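Side-chain contacts in methyltransferase domain-containing protein (Deinococcus radiodurans, PDB 3M33), which is of unknown function but probably acts as a methyltransferase with a Rossmann-like fold: residues R16-Y21 with C57-D62; H23-V28 with G183-K188; T37-L42 with A63-P68. All coordinates share one frame; numbering follows the deposited sequence.

Starting from the N terminus, helix 9-18 runs into residues 16-21, and contact 1 brings these against the turn 57-60 and the start of helix 61-66, closing a loop that contains helix 36-45 and strand 51-55. Immediately downstream, residues 23-28 pack against 183-188 at the end of helix 176-186, so contact 2 spans most of the chain. Contact 3 joins helix 36-45 to the last part of helix 61-66; it lies wholly within the span of contact 2 but crosses contact 1, which itself crosses contact 2. Contacts 1 and 3 share helix 61-66, their centres about 15 Å apart, whereas contacts 2 and 3 sit on opposite sides of the chain's centre.

Contact 1. Residues R16-Y21 with C57-D62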
loop_
_atom_site.group_PDB
_atom_site.type_symbol
_atom_site.label_atom_id
_atom_site.label_comp_id
_atom_site.label_asym_id
_atom_site.label_seq_id
_atom_site.Cartn_x
_atom_site.Cartn_y
_atom_site.Cartn_z
ATOM N N ARG A 16 9.805 12.219 -3.314
ATOM C CA ARG A 16 9.638 10.921 -3.952
ATOM C C ARG A 16 9.487 9.872 -2.871
ATOM O O ARG A 16 8.635 8.990 -2.971
ATOM C CB ARG A 16 10.827 10.567 -4.852
ATOM C CG ARG A 16 10.902 11.365 -6.146
ATOM C CD ARG A 16 11.852 10.715 -7.160
ATOM N NE ARG A 16 13.224 10.588 -6.665
ATOM C CZ ARG A 16 14.190 11.481 -6.884
ATOM N NH1 ARG A 16 15.406 11.275 -6.396
ATOM N NH2 ARG A 16 13.945 12.580 -7.589
ATOM N N GLU A 17 10.302 9.985 -1.823
ATOM C CA GLU A 17 10.324 8.963 -0.786
ATOM C C GLU A 17 9.079 8.962 0.116
ATOM O O GLU A 17 8.452 7.915 0.308
ATOM C CB GLU A 17 11.629 9.013 0.010
ATOM C CG GLU A 17 12.822 8.557 -0.826
ATOM C CD GLU A 17 14.013 8.111 0.004
ATOM O OE1 GLU A 17 14.539 8.933 0.785
ATOM O OE2 GLU A 17 14.434 6.941 -0.140
ATOM N N LEU A 18 8.695 10.121 0.640
ATOM C CA LEU A 18 7.495 10.168 1.465
ATOM C C LEU A 18 6.268 9.845 0.612
ATOM O O LEU A 18 5.276 9.325 1.120
ATOM C CB LEU A 18 7.341 11.519 2.173
ATOM C CG LEU A 18 8.561 11.952 2.988
ATOM C CD1 LEU A 18 8.226 13.138 3.880
ATOM C CD2 LEU A 18 9.102 10.800 3.839
ATOM N N GLY A 19 6.355 10.127 -0.688
ATOM C CA GLY A 19 5.238 9.903 -1.595
ATOM C C GLY A 19 5.219 8.562 -2.318
ATOM O O GLY A 19 4.318 8.295 -3.118
ATOM N N GLY A 20 6.199 7.712 -2.022
ATOM C CA GLY A 20 6.386 6.456 -2.733
ATOM C C GLY A 20 5.161 5.575 -2.949
ATOM O O GLY A 20 5.082 4.870 -3.957
ATOM N N TYR A 21 4.217 5.605 -2.009
ATOM C CA TYR A 21 3.021 4.757 -2.077
ATOM C C TYR A 21 1.741 5.552 -2.371
ATOM O O TYR A 21 0.627 5.064 -2.137
ATOM C CB TYR A 21 2.881 3.908 -0.796
ATOM C CG TYR A 21 4.095 3.022 -0.589
ATOM C CD1 TYR A 21 4.247 1.843 -1.313
ATOM C CD2 TYR A 21 5.122 3.399 0.278
ATOM C CE1 TYR A 21 5.375 1.044 -1.162
ATOM C CE2 TYR A 21 6.257 2.603 0.433
ATOM C CZ TYR A 21 6.368 1.428 -0.288
ATOM O OH TYR A 21 7.474 0.640 -0.147
ATOM N N CYS A 57 6.909 -0.495 4.373
ATOM C CA CYS A 57 6.344 0.447 5.352
ATOM C C CYS A 57 6.642 1.912 5.036
ATOM O O CYS A 57 6.070 2.808 5.667
ATOM C CB CYS A 57 6.837 0.128 6.762
ATOM S SG CYS A 57 8.635 0.331 6.854
ATOM N N GLY A 58 7.538 2.174 4.085
ATOM C CA GLY A 58 7.883 3.563 3.806
ATOM C C GLY A 58 8.333 4.284 5.074
ATOM O O GLY A 58 9.166 3.758 5.831
ATOM N N HIS A 59 7.791 5.476 5.325
ATOM C CA HIS A 59 8.220 6.267 6.491
ATOM C C HIS A 59 7.360 5.974 7.734
ATOM O O HIS A 59 7.304 6.773 8.668
ATOM C CB HIS A 59 8.216 7.771 6.162
ATOM C CG HIS A 59 6.864 8.302 5.796
ATOM N ND1 HIS A 59 6.278 8.058 4.572
ATOM C CD2 HIS A 59 5.969 9.036 6.501
ATOM C CE1 HIS A 59 5.082 8.620 4.534
ATOM N NE2 HIS A 59 4.868 9.218 5.694
ATOM N N GLY A 60 6.678 4.833 7.726
ATOM C CA GLY A 60 5.908 4.369 8.875
ATOM C C GLY A 60 4.511 4.939 9.136
ATOM O O GLY A 60 4.042 4.934 10.282
ATOM N N PRO A 61 3.820 5.424 8.095
ATOM C CA PRO A 61 2.534 6.024 8.470
ATOM C C PRO A 61 1.592 4.995 9.089
ATOM O O PRO A 61 0.881 5.317 10.042
ATOM C CB PRO A 61 1.959 6.531 7.130
ATOM C CG PRO A 61 2.696 5.721 6.031
ATOM C CD PRO A 61 4.091 5.497 6.643
ATOM N N ASP A 62 1.559 3.777 8.556
ATOM C CA ASP A 62 0.643 2.788 9.110
ATOM C C ASP A 62 1.182 2.189 10.406
ATOM O O ASP A 62 0.418 1.901 11.328
ATOM C CB ASP A 62 0.297 1.697 8.088
ATOM C CG ASP A 62 -0.746 2.156 7.079
ATOM O OD1 ASP A 62 -1.697 2.869 7.471
ATOM O OD2 ASP A 62 -0.616 1.807 5.889
HETATM O O HOH W 1 6.703 6.357 2.468
#
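Leu-18 and His-59 meet where the end of helix 9-18 comes down on the turn 57-60, their side chains crossing at about a right angle. His-59 CB lies 3.9 Å from Leu-18 CD2. The first torsion of the histidine (chi1 62°) sets its CG between the backbone N and the carbonyl carbon, where the same Leu-18 methyl also touches His-59 CG and makes an off-centre CH-pi contact with the imidazole, 4.2 Å from the ring centroid, while Pro-61 CD covers the opposite face. Further round, His-59 ND1 is 2.7 Å from a water at the ring edge, and that water donates in turn to Glu-17 O at 3.2 Å, so the histidine is tied to the last turn of the helix through solvent. His-59 CE1 comes 3.5 Å from Leu-18 O.

The turn is a type II' beta turn from Cys-57 to Gly-60, closed by Gly-60 N to Cys-57 O, with Gly-60 as N-cap of helix 61-66. Gly-58 and Gly-60 fit a GxGxxA-like pattern between strand and helix, and the loop is probably the counterpart of the glycine-rich loop that holds S-adenosylmethionine in Rossmann-like methyltransferases.

Gly-58 receives the edge of Tyr-21: CE2 of the tyrosine stands 3.9 Å from Gly-58 CA, near the ring plane. A beta carbon on Gly-58 would lie only 3.3 Å from Tyr-21 CE2, a tight fit. Asp-77 OD2 bonds both to Tyr-21 OH and to Gly-58 N, clasping the two segments from outside.

Contact 2. Residues H23-V28 with G183-K188; sequences HPWARV and GEFMGK. With SO4 (sulfate ion), chain I.
Phe-185 swings its ring toward His-23, Pro-24 and Trp-25 because its CG stands opposite the backbone N (chi1 174°), which sends the side chain outward from the last turn of helix 176-186. On the other segment, the first torsion of Trp-25 lodges CG between the backbone N and the carbonyl carbon, turning the indole back against the His-23 ring. The two rings therefore lie close together: Trp-25 CH2 sits over one face of the imidazole near its rim, and His-23 CB over a face of the indole.

Both present an edge to one side of the phenyl ring. His-23 CD2 comes 3.6 Å from Phe-185 CZ, the ring planes at 70° and the centroids 5.1 Å apart. Trp-25 CZ3 reaches 3.7 Å from Phe-185 CD2 with its six-membered ring at 66° to the phenyl. These are two offset edge-to-face pairs on one face of a single ring. Pro-24 joins from the same side, its CD 3.6 Å from Phe-185 CD1. Just beyond Phe-185, Gly-187 ends the helix in a Schellman motif.

The ring nitrogens of His-23 and Trp-25 are held from elsewhere: His-23 ND1 by Glu-208, Trp-25 NE1 by Tyr-206, both on strand 204-216. Arg-27 gives NH1 to Trp-25 O at 2.8 Å and a nearly straight NE bond of 2.9 Å to sulfate O2; the ion is probably from the crystallisation liquor.

Phe-185 itself thus holds the loop through aromatic and apolar packing, with a hydrogen bond from Ala-26 N to Asp-178 OD1 adding a polar tie to the same helix, while hydrogen bonds made to the strand fix how the histidine and tryptophan are turned.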
loop_
_atom_site.group_PDB
_atom_site.type_symbol
_atom_site.label_atom_id
_atom_site.label_comp_id
_atom_site.label_asym_id
_atom_site.label_seq_id
_atom_site.Cartn_x
_atom_site.Cartn_y
_atom_site.Cartn_z
ATOM N N HIS A 23 -0.263 8.546 -5.290
ATOM C CA HIS A 23 -0.238 9.226 -6.572
ATOM C C HIS A 23 0.320 10.639 -6.351
ATOM O O HIS A 23 -0.106 11.316 -5.433
ATOM C CB HIS A 23 -1.645 9.267 -7.169
ATOM C CG HIS A 23 -2.174 7.920 -7.564
ATOM N ND1 HIS A 23 -3.524 7.656 -7.698
ATOM C CD2 HIS A 23 -1.533 6.766 -7.874
ATOM C CE1 HIS A 23 -3.690 6.402 -8.081
ATOM N NE2 HIS A 23 -2.498 5.837 -8.188
ATOM N N PRO A 24 1.293 11.066 -7.181
ATOM C CA PRO A 24 2.103 12.293 -7.019
ATOM C C PRO A 24 1.414 13.594 -7.430
ATOM O O PRO A 24 1.884 14.672 -7.074
ATOM C CB PRO A 24 3.294 12.073 -7.975
ATOM C CG PRO A 24 3.209 10.670 -8.433
ATOM C CD PRO A 24 1.790 10.211 -8.267
ATOM N N TRP A 25 0.336 13.495 -8.196
ATOM C CA TRP A 25 -0.336 14.677 -8.711
ATOM C C TRP A 25 -1.407 15.187 -7.739
ATOM O O TRP A 25 -1.889 14.443 -6.894
ATOM C CB TRP A 25 -0.944 14.365 -10.078
ATOM C CG TRP A 25 -2.015 13.285 -10.070
ATOM C CD1 TRP A 25 -3.354 13.475 -9.947
ATOM C CD2 TRP A 25 -1.824 11.863 -10.218
ATOM N NE1 TRP A 25 -4.018 12.267 -10.003
ATOM C CE2 TRP A 25 -3.099 11.262 -10.159
ATOM C CE3 TRP A 25 -0.699 11.044 -10.391
ATOM C CZ2 TRP A 25 -3.286 9.878 -10.276
ATOM C CZ3 TRP A 25 -0.882 9.669 -10.500
ATOM C CH2 TRP A 25 -2.167 9.099 -10.442
ATOM N N ALA A 26 -1.743 16.467 -7.843
ATOM C CA ALA A 26 -2.844 17.037 -7.088
ATOM C C ALA A 26 -4.160 16.480 -7.627
ATOM O O ALA A 26 -4.328 16.348 -8.841
ATOM C CB ALA A 26 -2.826 18.542 -7.197
ATOM N N ARG A 27 -5.084 16.147 -6.725
ATOM C CA ARG A 27 -6.375 15.580 -7.113
ATOM C C ARG A 27 -7.410 15.865 -6.041
ATOM O O ARG A 27 -7.073 15.917 -4.858
ATOM C CB ARG A 27 -6.245 14.068 -7.299
ATOM C CG ARG A 27 -5.785 13.342 -6.019
ATOM C CD ARG A 27 -4.603 12.425 -6.278
ATOM N NE ARG A 27 -4.225 11.698 -5.074
ATOM C CZ ARG A 27 -3.280 12.088 -4.220
ATOM N NH1 ARG A 27 -2.582 13.201 -4.448
ATOM N NH2 ARG A 27 -3.022 11.350 -3.140
ATOM N N VAL A 28 -8.660 16.060 -6.460
ATOM C CA VAL A 28 -9.790 16.194 -5.542
ATOM C C VAL A 28 -10.771 15.034 -5.775
ATOM O O VAL A 28 -11.202 14.788 -6.903
ATOM C CB VAL A 28 -10.560 17.512 -5.773
ATOM C CG1 VAL A 28 -11.812 17.573 -4.882
ATOM C CG2 VAL A 28 -9.667 18.721 -5.539
ATOM N N GLY A 183 -0.198 11.389 -16.261
ATOM C CA GLY A 183 0.155 10.726 -17.503
ATOM C C GLY A 183 1.515 10.049 -17.414
ATOM O O GLY A 183 1.702 8.921 -17.889
ATOM N N GLU A 184 2.466 10.733 -16.794
ATOM C CA GLU A 184 3.815 10.188 -16.641
ATOM C C GLU A 184 3.815 9.009 -15.685
ATOM O O GLU A 184 4.415 7.978 -15.975
ATOM C CB GLU A 184 4.777 11.266 -16.151
ATOM C CG GLU A 184 4.880 12.423 -17.130
ATOM C CD GLU A 184 5.732 13.568 -16.624
ATOM O OE1 GLU A 184 6.564 13.338 -15.722
ATOM O OE2 GLU A 184 5.569 14.696 -17.144
ATOM N N PHE A 185 3.141 9.163 -14.546
ATOM C CA PHE A 185 3.055 8.093 -13.548
ATOM C C PHE A 185 2.384 6.857 -14.141
ATOM O O PHE A 185 2.703 5.727 -13.785
ATOM C CB PHE A 185 2.268 8.573 -12.320
ATOM C CG PHE A 185 1.997 7.492 -11.311
ATOM C CD1 PHE A 185 2.812 7.351 -10.195
ATOM C CD2 PHE A 185 0.926 6.616 -11.483
ATOM C CE1 PHE A 185 2.574 6.355 -9.259
ATOM C CE2 PHE A 185 0.670 5.610 -10.556
ATOM C CZ PHE A 185 1.497 5.478 -9.436
HETATM N N MSE A 186 1.445 7.083 -15.046
HETATM C CA MSE A 186 0.694 6.002 -15.671
HETATM C C MSE A 186 1.365 5.426 -16.918
HETATM O O MSE A 186 0.994 4.349 -17.391
HETATM C CB MSE A 186 -0.692 6.517 -16.025
HETATM C CG MSE A 186 -1.390 7.110 -14.810
HETATM SE SE MSE A 186 -2.409 5.752 -13.881
HETATM C CE MSE A 186 -3.794 5.742 -15.262
ATOM N N GLY A 187 2.344 6.146 -17.460
ATOM C CA GLY A 187 3.005 5.714 -18.680
ATOM C C GLY A 187 2.132 5.940 -19.900
ATOM O O GLY A 187 2.368 5.357 -20.959
ATOM N N LYS A 188 1.102 6.765 -19.746
ATOM C CA LYS A 188 0.285 7.202 -20.878
ATOM C C LYS A 188 0.447 8.708 -21.003
ATOM O O LYS A 188 -0.051 9.460 -20.160
ATOM C CB LYS A 188 -1.205 6.882 -20.680
ATOM C CG LYS A 188 -1.535 5.566 -19.979
ATOM C CD LYS A 188 -1.334 4.338 -20.871
ATOM C CE LYS A 188 -1.790 3.062 -20.149
ATOM N NZ LYS A 188 -1.307 1.803 -20.800
HETATM S S SO4 I . -6.334 9.449 -3.597
HETATM O O1 SO4 I . -6.027 9.152 -2.197
HETATM O O2 SO4 I . -5.213 9.095 -4.464
HETATM O O3 SO4 I . -7.516 8.693 -3.994
HETATM O O4 SO4 I . -6.584 10.879 -3.742
#

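Contact 3. Residues T37-L42 with A63-P68; sequences TFDLWL and AARFGP
Arg-65 and Asp-39 form a salt bridge in which Arg-65 NH2 donates to Asp-39 OD2 at 2.6 Å, with an N-H...O angle of 166°. The arginine is stretched out from CG to NE, its CG pointing opposite the backbone N, which carries the guanidinium across to helix 36-45. OD2 lies at the edge of the guanidinium, near its plane, yet the hydrogen comes down from above the carboxylate plane, 72° out of it; the two flat groups stand 83° apart, so one N-H does the work rather than a paired, side-on grip.

The other carboxylate oxygen, OD1, pairs with Arg-118 of strand 112-118, and Arg-65 NH1 bonds to a glycerol, probably from the crystallisation liquor. With an alanine here instead of Asp-39, Arg-65 would probably lose its carboxylate partner and be freer to swing, while Arg-118 would keep Asp-62 but lose its second carboxylate.

Phe-66 CZ lies 3.4 Å off one face of the Arg-65 guanidinium, displaced toward its rim, and 4.3 Å from Asp-39 CG. Leu-42 comes from the opposite direction and sets CD2 squarely over the phenyl face, 3.6 Å from the Phe-66 ring centroid, a CH-pi contact. Leu-42 CG follows over the same face, 4.0 Å from Phe-66 CD1.

Helices 36-45 and 61-66, which precede and follow strand 51-55 of this Rossmann-like sheet, are joined here: Leu-42 also touches Leu-114 of strand 112-118 and Leu-139 of strand 136-142. A charged pair at the outer edge therefore lies beside an apolar core of leucine and phenylalanine, and one aspartate links both a neighbouring helix and a strand.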
loop_
_atom_site.group_PDB
_atom_site.type_symbol
_atom_site.label_atom_id
_atom_site.label_comp_id
_atom_site.label_asym_id
_atom_site.label_seq_id
_atom_site.Cartn_x
_atom_site.Cartn_y
_atom_site.Cartn_z
ATOM N N THR A 37 -12.251 1.509 3.095
ATOM C CA THR A 37 -12.680 0.153 3.439
ATOM C C THR A 37 -11.489 -0.641 3.929
ATOM O O THR A 37 -11.597 -1.426 4.867
ATOM C CB THR A 37 -13.367 -0.562 2.247
ATOM O OG1 THR A 37 -14.462 0.240 1.789
ATOM C CG2 THR A 37 -13.918 -1.932 2.674
ATOM N N PHE A 38 -10.335 -0.392 3.318
ATOM C CA PHE A 38 -9.102 -1.045 3.729
ATOM C C PHE A 38 -8.769 -0.672 5.180
ATOM O O PHE A 38 -8.385 -1.525 5.974
ATOM C CB PHE A 38 -7.953 -0.640 2.792
ATOM C CG PHE A 38 -6.594 -1.121 3.242
ATOM C CD1 PHE A 38 -6.101 -2.345 2.820
ATOM C CD2 PHE A 38 -5.808 -0.338 4.067
ATOM C CE1 PHE A 38 -4.860 -2.776 3.216
ATOM C CE2 PHE A 38 -4.552 -0.764 4.469
ATOM C CZ PHE A 38 -4.083 -1.989 4.047
ATOM N N ASP A 39 -8.911 0.603 5.528
ATOM C CA ASP A 39 -8.647 1.032 6.905
ATOM C C ASP A 39 -9.595 0.338 7.867
ATOM O O ASP A 39 -9.180 -0.103 8.923
ATOM C CB ASP A 39 -8.821 2.548 7.081
ATOM C CG ASP A 39 -7.754 3.348 6.374
ATOM O OD1 ASP A 39 -6.844 2.743 5.769
ATOM O OD2 ASP A 39 -7.846 4.592 6.412
ATOM N N LEU A 40 -10.879 0.283 7.517
ATOM C CA LEU A 40 -11.854 -0.410 8.354
ATOM C C LEU A 40 -11.511 -1.890 8.536
ATOM O O LEU A 40 -11.577 -2.411 9.641
ATOM C CB LEU A 40 -13.247 -0.335 7.741
ATOM C CG LEU A 40 -14.054 0.937 7.934
ATOM C CD1 LEU A 40 -15.528 0.554 7.893
ATOM C CD2 LEU A 40 -13.694 1.625 9.257
ATOM N N TRP A 41 -11.167 -2.574 7.445
ATOM C CA TRP A 41 -10.859 -3.997 7.528
ATOM C C TRP A 41 -9.619 -4.208 8.400
ATOM O O TRP A 41 -9.568 -5.125 9.221
ATOM C CB TRP A 41 -10.588 -4.560 6.143
ATOM C CG TRP A 41 -11.812 -4.751 5.294
ATOM C CD1 TRP A 41 -13.080 -4.358 5.580
ATOM C CD2 TRP A 41 -11.868 -5.400 4.014
ATOM N NE1 TRP A 41 -13.927 -4.720 4.557
ATOM C CE2 TRP A 41 -13.204 -5.362 3.586
ATOM C CE3 TRP A 41 -10.909 -6.008 3.190
ATOM C CZ2 TRP A 41 -13.617 -5.917 2.370
ATOM C CZ3 TRP A 41 -11.315 -6.550 1.988
ATOM C CH2 TRP A 41 -12.660 -6.499 1.587
ATOM N N LEU A 42 -8.617 -3.352 8.215
ATOM C CA LEU A 42 -7.380 -3.490 8.968
ATOM C C LEU A 42 -7.660 -3.304 10.460
ATOM O O LEU A 42 -7.242 -4.091 11.294
ATOM C CB LEU A 42 -6.353 -2.469 8.481
ATOM C CG LEU A 42 -5.048 -2.384 9.279
ATOM C CD1 LEU A 42 -4.433 -3.770 9.483
ATOM C CD2 LEU A 42 -4.066 -1.423 8.581
ATOM N N ALA A 63 2.494 2.000 10.483
ATOM C CA ALA A 63 3.095 1.556 11.727
ATOM C C ALA A 63 2.693 2.514 12.850
ATOM O O ALA A 63 2.322 2.090 13.942
ATOM C CB ALA A 63 4.632 1.473 11.596
ATOM N N ALA A 64 2.744 3.811 12.577
ATOM C CA ALA A 64 2.481 4.799 13.609
ATOM C C ALA A 64 1.014 4.815 13.954
ATOM O O ALA A 64 0.626 4.912 15.100
ATOM C CB ALA A 64 2.920 6.182 13.147
ATOM N N ARG A 65 0.188 4.729 12.936
ATOM C CA ARG A 65 -1.234 4.881 13.132
ATOM C C ARG A 65 -1.963 3.621 13.665
ATOM O O ARG A 65 -2.887 3.735 14.479
ATOM C CB ARG A 65 -1.810 5.344 11.800
ATOM C CG ARG A 65 -3.279 5.399 11.693
ATOM C CD ARG A 65 -3.643 5.915 10.321
ATOM N NE ARG A 65 -5.043 5.637 10.067
ATOM C CZ ARG A 65 -5.568 5.501 8.860
ATOM N NH1 ARG A 65 -4.805 5.613 7.779
ATOM N NH2 ARG A 65 -6.860 5.254 8.742
ATOM N N PHE A 66 -1.562 2.431 13.212
ATOM C CA PHE A 66 -2.250 1.187 13.595
ATOM C C PHE A 66 -1.395 0.328 14.508
ATOM O O PHE A 66 -1.910 -0.523 15.232
ATOM C CB PHE A 66 -2.586 0.339 12.366
ATOM C CG PHE A 66 -3.613 0.941 11.477
ATOM C CD1 PHE A 66 -4.967 0.776 11.750
ATOM C CD2 PHE A 66 -3.244 1.667 10.366
ATOM C CE1 PHE A 66 -5.937 1.321 10.915
ATOM C CE2 PHE A 66 -4.212 2.233 9.524
ATOM C CZ PHE A 66 -5.555 2.054 9.798
ATOM N N GLY A 67 -0.090 0.542 14.446
ATOM C CA GLY A 67 0.877 -0.220 15.214
ATOM C C GLY A 67 0.612 -0.392 16.703
ATOM O O GLY A 67 0.769 -1.492 17.231
ATOM N N PRO A 68 0.217 0.685 17.400
ATOM C CA PRO A 68 0.014 0.512 18.843
ATOM C C PRO A 68 -1.151 -0.416 19.189
ATOM O O PRO A 68 -1.258 -0.845 20.335
ATOM C CB PRO A 68 -0.275 1.939 19.334
ATOM C CG PRO A 68 0.353 2.836 18.300
ATOM C CD PRO A 68 0.107 2.096 16.995
#